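Local coordinates for hypothetical protein (Pseudomonas aeruginosa, PDB 2H9F) that probably isomerises methylaconitate, as a member of the PrpF family of isomerases, at residues Asp86-Gly90 against Trp101-Cys105; Gly17-Gly22 against Cys105-Ser109; Glu228-Arg232 against Gln246-Phe250; Ile219-Asn225 against Thr276-Val282. All blocks are in the same frame, centred on the assembly; numbering follows the deposited sequence.

How the interactions relate
The four contacts fall into two groups. Interactions 1 and 2 share Cys105, which ends the loop of interaction 1 and caps the helix of interaction 2; their centres lie 11 Å apart. Interactions 3 and 4 have centres 12 Å apart and meet through aromatic packing, with Phe250 CZ 3.5 Å from Phe281 CE1. Interactions 1 and 4 lie on opposite sides of the chain's centre, their own centres 29 Å apart and nearest atoms about 14 Å apart. This fits the two-lobed, diaminopimelate epimerase-like fold expected of PrpF proteins. The sulfate, probably from the crystallisation liquor, is bound by Lys278 of interaction 4 and by His275, and by itself is not evidence of a substrate site.

Interaction 1 (Asp86-Gly90 against Trp101-Cys105); sequences DYLYG and WSGNC
Tyr87 reaches the loop 101-105 with its hydroxyl. With CG anti to the backbone N (chi1 158°), the ring extends from strand 85-92 until OH lies between two oxygens, 3.0 Å from Cys105 O and 3.1 Å from Asn104 OD1. Cys105 O sits at the ring edge, and the Asn104 amide is turned 80° against the ring plane. Leu88 then crosses Trp101 at about a right angle, its CG 4.1 Å from CE3 of the indole. Tyr89 carries the centre of the contact. Cys105 CB stands over the middle of its ring, 3.8 Å from the ring centroid and 12° off the normal, a CH-pi contact; Cys105 SG lies above that face at a longer 5.1 Å from the centroid. Gly103 O approaches the ring edge instead. The carbonyl of Tyr89 meets the loop through water 1, which accepts from Gly103 N at 3.1 Å and lies 3.2 Å from Tyr89 O. At Gly90, the CA packs over the six-membered ring of Trp101, 3.8 Å from its centroid, while the indole NE1 is bonded to Asp42 on helix 39-49. The loop is thus held mainly by ring faces and carbonyl groups, without direct strand pairing here. Both tyrosines converge on Cys105, so that this N-cap residue, just before helix 106-118, is contacted at two points, by Tyr87 at its carbonyl and by Tyr89 at its CB.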
loop_
_atom_site.group_PDB
_atom_site.type_symbol
_atom_site.label_atom_id
_atom_site.label_comp_id
_atom_site.label_asym_id
_atom_site.label_seq_id
_atom_site.Cartn_x
_atom_site.Cartn_y
_atom_site.Cartn_z
ATOM N N ASP A 86 -19.532 -20.953 -3.069
ATOM C CA ASP A 86 -18.400 -21.049 -3.973
ATOM C C ASP A 86 -17.531 -19.811 -3.815
ATOM O O ASP A 86 -18.030 -18.691 -3.774
ATOM C CB ASP A 86 -18.848 -21.165 -5.422
ATOM C CG ASP A 86 -19.546 -22.451 -5.715
ATOM O OD1 ASP A 86 -19.449 -23.382 -4.888
ATOM O OD2 ASP A 86 -20.205 -22.554 -6.781
ATOM N N TYR A 87 -16.223 -20.030 -3.770
ATOM C CA TYR A 87 -15.236 -19.022 -3.465
ATOM C C TYR A 87 -14.240 -18.972 -4.589
ATOM O O TYR A 87 -13.572 -19.945 -4.896
ATOM C CB TYR A 87 -14.584 -19.370 -2.130
ATOM C CG TYR A 87 -13.228 -18.785 -1.844
ATOM C CD1 TYR A 87 -12.968 -17.461 -2.072
ATOM C CD2 TYR A 87 -12.214 -19.564 -1.307
ATOM C CE1 TYR A 87 -11.727 -16.930 -1.778
ATOM C CE2 TYR A 87 -10.955 -19.045 -1.031
ATOM C CZ TYR A 87 -10.716 -17.729 -1.274
ATOM O OH TYR A 87 -9.483 -17.168 -0.991
ATOM N N LEU A 88 -14.191 -17.822 -5.241
ATOM C CA LEU A 88 -13.318 -17.581 -6.376
ATOM C C LEU A 88 -12.401 -16.417 -6.041
ATOM O O LEU A 88 -12.870 -15.383 -5.589
ATOM C CB LEU A 88 -14.176 -17.230 -7.589
ATOM C CG LEU A 88 -13.727 -17.642 -8.985
ATOM C CD1 LEU A 88 -13.413 -19.116 -9.093
ATOM C CD2 LEU A 88 -14.827 -17.221 -9.984
ATOM N N TYR A 89 -11.103 -16.576 -6.287
ATOM C CA TYR A 89 -10.109 -15.588 -5.929
ATOM C C TYR A 89 -9.302 -15.183 -7.177
ATOM O O TYR A 89 -8.856 -16.035 -7.964
ATOM C CB TYR A 89 -9.270 -16.179 -4.812
ATOM C CG TYR A 89 -7.852 -15.764 -4.802
ATOM C CD1 TYR A 89 -7.500 -14.446 -4.541
ATOM C CD2 TYR A 89 -6.845 -16.688 -5.033
ATOM C CE1 TYR A 89 -6.156 -14.051 -4.525
ATOM C CE2 TYR A 89 -5.509 -16.314 -5.034
ATOM C CZ TYR A 89 -5.168 -14.998 -4.780
ATOM O OH TYR A 89 -3.834 -14.630 -4.764
ATOM N N GLY A 90 -9.226 -13.870 -7.410
ATOM C CA GLY A 90 -8.473 -13.268 -8.509
ATOM C C GLY A 90 -7.283 -12.473 -7.999
ATOM O O GLY A 90 -7.452 -11.547 -7.216
ATOM N N TRP A 101 -6.492 -16.484 -12.016
ATOM C CA TRP A 101 -7.521 -17.239 -11.314
ATOM C C TRP A 101 -7.058 -18.658 -10.940
ATOM O O TRP A 101 -7.855 -19.487 -10.494
ATOM C CB TRP A 101 -8.784 -17.338 -12.170
ATOM C CG TRP A 101 -9.361 -16.016 -12.518
ATOM C CD1 TRP A 101 -9.182 -15.335 -13.672
ATOM C CD2 TRP A 101 -10.176 -15.208 -11.687
ATOM N NE1 TRP A 101 -9.861 -14.138 -13.624
ATOM C CE2 TRP A 101 -10.472 -14.033 -12.407
ATOM C CE3 TRP A 101 -10.696 -15.363 -10.414
ATOM C CZ2 TRP A 101 -11.275 -13.036 -11.899
ATOM C CZ3 TRP A 101 -11.469 -14.358 -9.888
ATOM C CH2 TRP A 101 -11.750 -13.201 -10.627
ATOM N N SER A 102 -5.781 -18.947 -11.109
ATOM C CA SER A 102 -5.325 -20.338 -11.010
ATOM C C SER A 102 -4.953 -20.769 -9.582
ATOM O O SER A 102 -4.755 -21.957 -9.338
ATOM C CB SER A 102 -4.115 -20.529 -11.902
ATOM O OG SER A 102 -3.008 -19.870 -11.316
ATOM N N GLY A 103 -4.832 -19.829 -8.656
ATOM C CA GLY A 103 -4.322 -20.179 -7.323
ATOM C C GLY A 103 -5.414 -20.176 -6.278
ATOM O O GLY A 103 -6.581 -19.874 -6.587
ATOM N N ASN A 104 -5.029 -20.507 -5.040
ATOM C CA ASN A 104 -5.789 -20.082 -3.848
ATOM C C ASN A 104 -4.923 -19.234 -2.905
ATOM O O ASN A 104 -3.681 -19.347 -2.830
ATOM C CB ASN A 104 -6.438 -21.255 -3.029
ATOM C CG ASN A 104 -7.340 -20.739 -1.821
ATOM O OD1 ASN A 104 -8.075 -19.737 -1.967
ATOM N ND2 ASN A 104 -7.244 -21.406 -0.636
ATOM N N CYS A 105 -5.652 -18.393 -2.182
ATOM C CA CYS A 105 -5.155 -17.650 -1.061
ATOM C C CYS A 105 -5.793 -18.210 0.215
ATOM O O CYS A 105 -6.976 -17.995 0.496
ATOM C CB CYS A 105 -5.506 -16.165 -1.237
ATOM S SG CYS A 105 -4.671 -15.232 -0.043
HETATM O O HOH W 1 -5.847 -16.939 -8.241
#

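Interaction 2 (Gly17-Gly22 against Cys105-Ser109); sequences GGTSKG and CGNLS
Asn107 and Thr19 cross obliquely, and the amide oxygen does the touching. In Asn107, chi1 of -80° carries CG toward the turn and chi2 of -84° turns OD1 to Thr19. There OD1 accepts from Thr19 N at 3.0 Å, with the donor 51° out of the amide carbonyl plane and therefore not on a lone pair. Thr19 OG1 lies 3.2 Å from the same OD1, a weak contact at best. The turn is a type II' hairpin turn from Gly17 to Ser20, with Gly18 at the positive phi that suits glycine, and it brings Gly18 CA within 4.4 Å of Asn107 CA. Leu108 approaches the same hairpin with its branched end: CD2 packs on Ser20 CB at 3.7 Å and beside Gly17 O, and CD1 extends to Gly22 CA at 4.0 Å. Lys21 points away, bonding through NZ to His58 O and Gly61 O of the second subunit. At the helix start, beside Ser20, Cys105 SG accepts from Leu108 N at 3.4 Å and 163°, capping the helix. Cys105 O accepts from Ser109 N and Ser109 OG, which come from opposite faces of its plane. Helix start and hairpin are therefore tied by one polar grip at Asn107 and apolar packing by the Leu108 methyls; the sulfur is engaged by the first helical turn, an N-cap placement consistent with that of active-site cysteines in related epimerases.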
loop_
_atom_site.group_PDB
_atom_site.type_symbol
_atom_site.label_atom_id
_atom_site.label_comp_id
_atom_site.label_asym_id
_atom_site.label_seq_id
_atom_site.Cartn_x
_atom_site.Cartn_y
_atom_site.Cartn_z
ATOM N N GLY A 17 -8.287 -10.624 5.505
ATOM C CA GLY A 17 -8.406 -12.079 5.703
ATOM C C GLY A 17 -7.011 -12.589 5.944
ATOM O O GLY A 17 -6.151 -12.558 5.052
ATOM N N GLY A 18 -6.771 -13.033 7.157
ATOM C CA GLY A 18 -5.431 -13.409 7.548
ATOM C C GLY A 18 -4.488 -12.236 7.350
ATOM O O GLY A 18 -4.721 -11.175 7.892
ATOM N N THR A 19 -3.414 -12.439 6.576
ATOM C CA THR A 19 -2.376 -11.408 6.405
ATOM C C THR A 19 -2.460 -10.748 5.008
ATOM O O THR A 19 -1.467 -10.181 4.539
ATOM C CB THR A 19 -0.960 -11.999 6.632
ATOM O OG1 THR A 19 -0.801 -13.116 5.755
ATOM C CG2 THR A 19 -0.759 -12.457 8.060
ATOM N N SER A 20 -3.650 -10.805 4.391
ATOM C CA SER A 20 -3.958 -10.143 3.155
ATOM C C SER A 20 -5.203 -9.270 3.288
ATOM O O SER A 20 -6.005 -9.454 4.202
ATOM C CB SER A 20 -4.263 -11.185 2.059
ATOM O OG SER A 20 -3.116 -11.944 1.774
ATOM N N LYS A 21 -5.347 -8.317 2.351
ATOM C CA LYS A 21 -6.577 -7.517 2.204
ATOM C C LYS A 21 -7.145 -7.828 0.824
ATOM O O LYS A 21 -6.406 -7.977 -0.128
ATOM C CB LYS A 21 -6.308 -6.025 2.321
ATOM C CG LYS A 21 -5.890 -5.616 3.712
ATOM C CD LYS A 21 -5.871 -4.085 3.914
ATOM C CE LYS A 21 -4.666 -3.347 3.256
ATOM N NZ LYS A 21 -4.718 -1.905 3.518
ATOM N N GLY A 22 -8.464 -7.887 0.719
ATOM C CA GLY A 22 -9.109 -8.105 -0.559
ATOM C C GLY A 22 -10.448 -7.370 -0.628
ATOM O O GLY A 22 -11.034 -7.007 0.396
ATOM N N CYS A 105 -5.652 -18.393 -2.182
ATOM C CA CYS A 105 -5.155 -17.650 -1.061
ATOM C C CYS A 105 -5.793 -18.210 0.215
ATOM O O CYS A 105 -6.976 -17.995 0.496
ATOM C CB CYS A 105 -5.506 -16.165 -1.237
ATOM S SG CYS A 105 -4.671 -15.232 -0.043
ATOM N N GLY A 106 -4.999 -18.941 0.971
ATOM C CA GLY A 106 -5.448 -19.491 2.227
ATOM C C GLY A 106 -5.746 -18.403 3.236
ATOM O O GLY A 106 -6.586 -18.590 4.133
ATOM N N ASN A 107 -5.060 -17.256 3.106
ATOM C CA ASN A 107 -5.313 -16.119 4.031
ATOM C C ASN A 107 -6.684 -15.524 3.760
ATOM O O ASN A 107 -7.466 -15.369 4.730
ATOM C CB ASN A 107 -4.176 -15.085 4.025
ATOM C CG ASN A 107 -3.016 -15.545 4.878
ATOM O OD1 ASN A 107 -3.010 -15.356 6.104
ATOM N ND2 ASN A 107 -2.073 -16.231 4.264
ATOM N N LEU A 108 -7.006 -15.294 2.462
ATOM C CA LEU A 108 -8.325 -14.764 2.120
ATOM C C LEU A 108 -9.466 -15.765 2.322
ATOM O O LEU A 108 -10.604 -15.340 2.478
ATOM C CB LEU A 108 -8.376 -14.089 0.735
ATOM C CG LEU A 108 -7.741 -12.689 0.630
ATOM C CD1 LEU A 108 -8.195 -12.029 -0.647
ATOM C CD2 LEU A 108 -7.952 -11.721 1.840
ATOM N N SER A 109 -9.177 -17.067 2.390
ATOM C CA SER A 109 -10.187 -18.072 2.848
ATOM C C SER A 109 -10.859 -17.694 4.149
ATOM O O SER A 109 -12.060 -17.870 4.316
ATOM C CB SER A 109 -9.520 -19.437 3.047
ATOM O OG SER A 109 -8.910 -19.827 1.835
#

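Interaction 3 (Glu228-Arg232 against Gln246-Phe250); sequences EIGYR and QLARF
Tyr231 and Phe250 form the compact, apolar core of this contact, their rings meeting obliquely with planes at 40° and centroids 5.2 Å apart. Phe250 CZ stands 3.6 Å above the plane of the Tyr231 ring, offset toward its rim. Ile229 adds an aliphatic branch across the phenylalanine, CD1 reaching Phe250 CE1 at 3.6 Å.

Around this core runs a polar rim that carries the waters. Tyr231 OH donates to Gln246 OE1 at 2.8 Å, in the carbonyl plane and on a lone pair. The hydroxyl also accepts from water 3, 2.8 Å from Tyr231 OH, which in turn donates to Gln246 O. Two bonds thus grip the phenol oxygen. Arg249, with chi2 and chi3 near 180°, stretches its guanidinium across to the loop, where NH1 donates to Ile229 O at an equally short 2.8 Å. That bond lies in the carbonyl plane but is tilted 19° from the guanidinium plane. Only the bridge through water 2 is loose: the water donates to Glu228 O at 2.8 Å but accepts weakly from Arg249 NH2 at 3.1 Å.

The loop 228-232 follows strand 220-225 and lies against helix 244-260. Phe281 of strand 278-283 meets both the Tyr231 and Phe250 rings, while Ile240 of helix 238-241 touches Tyr231 and Gln246, and Phe210 of strand 208-216 packs on Ile229 and Arg249.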
loop_
_atom_site.group_PDB
_atom_site.type_symbol
_atom_site.label_atom_id
_atom_site.label_comp_id
_atom_site.label_asym_id
_atom_site.label_seq_id
_atom_site.Cartn_x
_atom_site.Cartn_y
_atom_site.Cartn_z
ATOM N N GLU A 228 20.422 -34.108 19.090
ATOM C CA GLU A 228 21.385 -34.885 18.359
ATOM C C GLU A 228 22.337 -33.996 17.553
ATOM O O GLU A 228 23.506 -34.317 17.407
ATOM C CB GLU A 228 20.694 -35.909 17.460
ATOM C CG GLU A 228 21.636 -37.026 17.030
ATOM C CD GLU A 228 20.994 -38.097 16.167
ATOM O OE1 GLU A 228 19.751 -38.054 15.949
ATOM O OE2 GLU A 228 21.759 -38.989 15.725
ATOM N N ILE A 229 21.845 -32.896 17.020
ATOM C CA ILE A 229 22.681 -32.055 16.177
ATOM C C ILE A 229 23.331 -30.937 16.973
ATOM O O ILE A 229 23.933 -30.045 16.394
ATOM C CB ILE A 229 21.903 -31.448 15.000
ATOM C CG1 ILE A 229 20.809 -30.500 15.499
ATOM C CG2 ILE A 229 21.346 -32.564 14.102
ATOM C CD1 ILE A 229 20.275 -29.623 14.408
ATOM N N GLY A 230 23.157 -30.965 18.290
ATOM C CA GLY A 230 23.938 -30.137 19.184
ATOM C C GLY A 230 23.245 -28.900 19.658
ATOM O O GLY A 230 23.896 -27.987 20.130
ATOM N N TYR A 231 21.929 -28.871 19.510
ATOM C CA TYR A 231 21.123 -27.727 19.888
ATOM C C TYR A 231 20.116 -28.096 20.965
ATOM O O TYR A 231 19.800 -29.250 21.214
ATOM C CB TYR A 231 20.408 -27.108 18.669
ATOM C CG TYR A 231 21.367 -26.427 17.721
ATOM C CD1 TYR A 231 22.163 -27.171 16.864
ATOM C CD2 TYR A 231 21.535 -25.052 17.729
ATOM C CE1 TYR A 231 23.074 -26.559 16.005
ATOM C CE2 TYR A 231 22.447 -24.429 16.869
ATOM C CZ TYR A 231 23.216 -25.193 16.019
ATOM O OH TYR A 231 24.132 -24.599 15.181
ATOM N N ARG A 232 19.609 -27.055 21.587
ATOM C CA ARG A 232 18.755 -27.145 22.735
ATOM C C ARG A 232 17.313 -27.093 22.267
ATOM O O ARG A 232 16.432 -27.654 22.901
ATOM C CB ARG A 232 19.095 -25.958 23.614
ATOM C CG ARG A 232 18.211 -25.752 24.733
ATOM C CD ARG A 232 18.493 -26.674 25.810
ATOM N NE ARG A 232 17.997 -26.058 27.038
ATOM C CZ ARG A 232 17.709 -26.738 28.136
ATOM N NH1 ARG A 232 17.936 -28.058 28.211
ATOM N NH2 ARG A 232 17.201 -26.068 29.162
ATOM N N GLN A 246 27.998 -22.381 11.627
ATOM C CA GLN A 246 26.732 -23.042 11.986
ATOM C C GLN A 246 25.812 -23.164 10.798
ATOM O O GLN A 246 25.237 -24.223 10.528
ATOM C CB GLN A 246 26.013 -22.272 13.100
ATOM C CG GLN A 246 26.578 -22.502 14.479
ATOM C CD GLN A 246 25.854 -21.699 15.559
ATOM O OE1 GLN A 246 24.744 -22.032 15.976
ATOM N NE2 GLN A 246 26.481 -20.640 16.000
ATOM N N LEU A 247 25.686 -22.068 10.067
ATOM C CA LEU A 247 24.788 -22.015 8.932
ATOM C C LEU A 247 25.227 -22.962 7.830
ATOM O O LEU A 247 24.387 -23.606 7.194
ATOM C CB LEU A 247 24.672 -20.574 8.417
ATOM C CG LEU A 247 24.014 -19.546 9.359
ATOM C CD1 LEU A 247 23.989 -18.143 8.717
ATOM C CD2 LEU A 247 22.597 -19.981 9.816
ATOM N N ALA A 248 26.536 -23.058 7.611
ATOM C CA ALA A 248 27.090 -23.974 6.609
ATOM C C ALA A 248 26.804 -25.426 7.005
ATOM O O ALA A 248 26.532 -26.279 6.161
ATOM C CB ALA A 248 28.597 -23.750 6.443
ATOM N N ARG A 249 26.880 -25.698 8.294
ATOM C CA ARG A 249 26.603 -27.026 8.820
ATOM C C ARG A 249 25.145 -27.425 8.601
ATOM O O ARG A 249 24.847 -28.569 8.245
ATOM C CB ARG A 249 26.933 -27.046 10.320
ATOM C CG ARG A 249 27.008 -28.416 10.945
ATOM C CD ARG A 249 27.517 -28.333 12.390
ATOM N NE ARG A 249 27.452 -29.640 13.061
ATOM C CZ ARG A 249 26.452 -30.062 13.838
ATOM N NH1 ARG A 249 25.392 -29.301 14.069
ATOM N NH2 ARG A 249 26.513 -31.266 14.391
ATOM N N PHE A 250 24.231 -26.493 8.835
ATOM C CA PHE A 250 22.807 -26.765 8.614
ATOM C C PHE A 250 22.539 -27.052 7.144
ATOM O O PHE A 250 21.743 -27.939 6.798
ATOM C CB PHE A 250 21.946 -25.572 9.066
ATOM C CG PHE A 250 21.568 -25.612 10.486
ATOM C CD1 PHE A 250 20.739 -26.610 10.969
ATOM C CD2 PHE A 250 22.001 -24.616 11.370
ATOM C CE1 PHE A 250 20.378 -26.632 12.339
ATOM C CE2 PHE A 250 21.642 -24.634 12.710
ATOM C CZ PHE A 250 20.828 -25.643 13.199
HETATM O O HOH W 2 25.935 -33.016 16.837
HETATM O O HOH W 3 24.917 -25.991 12.885
#

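Interaction 4 (Ile219-Asn225 against Thr276-Val282); sequences IPTVFVN and TPKIAFV. With SO4 (sulfate ion), chain F.
Two neighbouring parallel strands, 220-225 and 278-283, pair here from Thr221-Lys278 to Asn225-Val282, their short axes 29° apart. The ladder alternates in the usual parallel manner: Lys278 N donates to Pro220 O (2.9 Å), Val222 N to Lys278 O (2.9 Å, almost straight at 178°), Ala280 N to Val222 O (3.0 Å), Val224 N to Ala280 O, and Val282 N to Val224 O. Phe223, Ala280 and Val282 share one face with Thr221, Lys278 and Asn225; there Phe223 CD1 touches Ala280 CB at 3.9 Å and Val282 CG1 at 3.8 Å, and helices 319-330 and 335-339 cover it. Val222, Val224, Ile279 and Phe281 lie on the other face, which receives helix 244-260. At the start of the pair, Pro277, preceded by a cis peptide bond, lies alongside Val222, with Pro277 CG 3.9 Å from Val222 CG2. Lys278 bends at chi2 (-53°), passes Ile219, and donates from NZ to the sulfate O4 at 2.8 Å. The same NZ also bonds to Ser309 OG, and His275 ND1 holds the sulfate too. The chemistry thus divides: a continuous backbone ladder between one apolar and one mixed face, with an anion-binding amine at the entry end, where the sulfate would partly balance its charge.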
loop_
_atom_site.group_PDB
_atom_site.type_symbol
_atom_site.label_atom_id
_atom_site.label_comp_id
_atom_site.label_asym_id
_atom_site.label_seq_id
_atom_site.Cartn_x
_atom_site.Cartn_y
_atom_site.Cartn_z
ATOM N N ILE A 219 5.343 -28.541 2.496
ATOM C CA ILE A 219 6.562 -28.317 1.739
ATOM C C ILE A 219 7.504 -29.460 2.115
ATOM O O ILE A 219 7.446 -29.937 3.227
ATOM C CB ILE A 219 7.158 -26.938 2.072
ATOM C CG1 ILE A 219 8.239 -26.560 1.056
ATOM C CG2 ILE A 219 7.718 -26.882 3.465
ATOM C CD1 ILE A 219 8.463 -25.038 0.932
ATOM N N PRO A 220 8.333 -29.943 1.179
ATOM C CA PRO A 220 9.344 -30.929 1.575
ATOM C C PRO A 220 10.212 -30.375 2.708
ATOM O O PRO A 220 10.763 -29.287 2.575
ATOM C CB PRO A 220 10.145 -31.126 0.295
ATOM C CG PRO A 220 9.118 -30.911 -0.772
ATOM C CD PRO A 220 8.440 -29.643 -0.243
ATOM N N THR A 221 10.237 -31.083 3.833
ATOM C CA THR A 221 10.958 -30.675 5.002
ATOM C C THR A 221 11.772 -31.841 5.566
ATOM O O THR A 221 11.301 -32.986 5.642
ATOM C CB THR A 221 9.970 -30.147 6.111
ATOM O OG1 THR A 221 9.050 -29.207 5.533
ATOM C CG2 THR A 221 10.723 -29.484 7.255
ATOM N N VAL A 222 13.011 -31.535 5.915
ATOM C CA VAL A 222 13.877 -32.420 6.663
ATOM C C VAL A 222 13.860 -32.011 8.126
ATOM O O VAL A 222 14.277 -30.901 8.483
ATOM C CB VAL A 222 15.336 -32.356 6.157
ATOM C CG1 VAL A 222 16.135 -33.428 6.836
ATOM C CG2 VAL A 222 15.397 -32.533 4.621
ATOM N N PHE A 223 13.348 -32.901 8.985
ATOM C CA PHE A 223 13.316 -32.661 10.438
ATOM C C PHE A 223 14.368 -33.467 11.184
ATOM O O PHE A 223 14.454 -34.656 10.998
ATOM C CB PHE A 223 11.951 -33.054 11.086
ATOM C CG PHE A 223 10.791 -32.130 10.761
ATOM C CD1 PHE A 223 10.643 -30.930 11.414
ATOM C CD2 PHE A 223 9.847 -32.485 9.804
ATOM C CE1 PHE A 223 9.549 -30.107 11.140
ATOM C CE2 PHE A 223 8.766 -31.657 9.521
ATOM C CZ PHE A 223 8.629 -30.466 10.193
ATOM N N VAL A 224 15.038 -32.846 12.161
ATOM C CA VAL A 224 15.997 -33.549 13.000
ATOM C C VAL A 224 15.792 -33.169 14.446
ATOM O O VAL A 224 15.144 -32.205 14.698
ATOM C CB VAL A 224 17.450 -33.247 12.563
ATOM C CG1 VAL A 224 17.686 -33.780 11.109
ATOM C CG2 VAL A 224 17.768 -31.763 12.643
ATOM N N ASN A 225 16.330 -33.962 15.367
ATOM C CA ASN A 225 16.253 -33.693 16.778
ATOM C C ASN A 225 17.324 -32.708 17.152
ATOM O O ASN A 225 18.524 -32.971 16.947
ATOM C CB ASN A 225 16.464 -34.994 17.567
ATOM C CG ASN A 225 15.231 -35.901 17.559
ATOM O OD1 ASN A 225 14.089 -35.416 17.585
ATOM N ND2 ASN A 225 15.458 -37.218 17.524
ATOM N N THR A 276 13.700 -25.475 -1.315
ATOM C CA THR A 276 13.250 -26.744 -0.780
ATOM C C THR A 276 14.391 -27.747 -0.873
ATOM O O THR A 276 15.214 -27.642 -1.772
ATOM C CB THR A 276 12.032 -27.313 -1.540
ATOM O OG1 THR A 276 12.385 -27.608 -2.894
ATOM C CG2 THR A 276 10.891 -26.347 -1.530
ATOM N N PRO A 277 14.443 -28.724 0.048
ATOM C CA PRO A 277 13.564 -28.852 1.207
ATOM C C PRO A 277 13.917 -27.808 2.243
ATOM O O PRO A 277 14.993 -27.234 2.182
ATOM C CB PRO A 277 13.886 -30.250 1.722
ATOM C CG PRO A 277 15.292 -30.444 1.373
ATOM C CD PRO A 277 15.385 -29.852 -0.028
ATOM N N LYS A 278 13.013 -27.534 3.162
ATOM C CA LYS A 278 13.380 -26.794 4.373
ATOM C C LYS A 278 14.080 -27.722 5.366
ATOM O O LYS A 278 14.043 -28.945 5.204
ATOM C CB LYS A 278 12.149 -26.170 5.022
ATOM C CG LYS A 278 11.335 -25.262 4.066
ATOM C CD LYS A 278 12.187 -24.190 3.409
ATOM C CE LYS A 278 11.380 -23.054 2.743
ATOM N NZ LYS A 278 12.310 -21.991 2.132
ATOM N N ILE A 279 14.704 -27.136 6.393
ATOM C CA ILE A 279 15.436 -27.867 7.408
ATOM C C ILE A 279 14.986 -27.300 8.741
ATOM O O ILE A 279 14.972 -26.090 8.928
ATOM C CB ILE A 279 17.004 -27.742 7.243
ATOM C CG1 ILE A 279 17.777 -28.354 8.416
ATOM C CG2 ILE A 279 17.469 -26.306 7.081
ATOM C CD1 ILE A 279 17.667 -29.856 8.506
ATOM N N ALA A 280 14.571 -28.176 9.652
ATOM C CA ALA A 280 14.104 -27.710 10.967
ATOM C C ALA A 280 14.522 -28.725 12.009
ATOM O O ALA A 280 14.708 -29.905 11.715
ATOM C CB ALA A 280 12.589 -27.561 10.968
ATOM N N PHE A 281 14.667 -28.252 13.239
ATOM C CA PHE A 281 14.998 -29.116 14.318
ATOM C C PHE A 281 13.966 -28.936 15.403
ATOM O O PHE A 281 13.478 -27.825 15.616
ATOM C CB PHE A 281 16.429 -28.906 14.859
ATOM C CG PHE A 281 16.808 -27.476 15.168
ATOM C CD1 PHE A 281 17.146 -26.593 14.159
ATOM C CD2 PHE A 281 16.935 -27.034 16.505
ATOM C CE1 PHE A 281 17.557 -25.281 14.462
ATOM C CE2 PHE A 281 17.322 -25.727 16.807
ATOM C CZ PHE A 281 17.636 -24.857 15.807
ATOM N N VAL A 282 13.677 -30.057 16.061
ATOM C CA VAL A 282 12.610 -30.180 17.051
ATOM C C VAL A 282 13.127 -30.650 18.407
ATOM O O VAL A 282 14.185 -31.291 18.518
ATOM C CB VAL A 282 11.506 -31.173 16.547
ATOM C CG1 VAL A 282 10.970 -30.710 15.211
ATOM C CG2 VAL A 282 12.012 -32.606 16.473
HETATM S S SO4 F . 9.724 -20.842 -0.286
HETATM O O1 SO4 F . 9.588 -21.798 -1.401
HETATM O O2 SO4 F . 9.049 -19.565 -0.550
HETATM O O3 SO4 F . 9.002 -21.447 0.835
HETATM O O4 SO4 F . 11.161 -20.628 0.004
#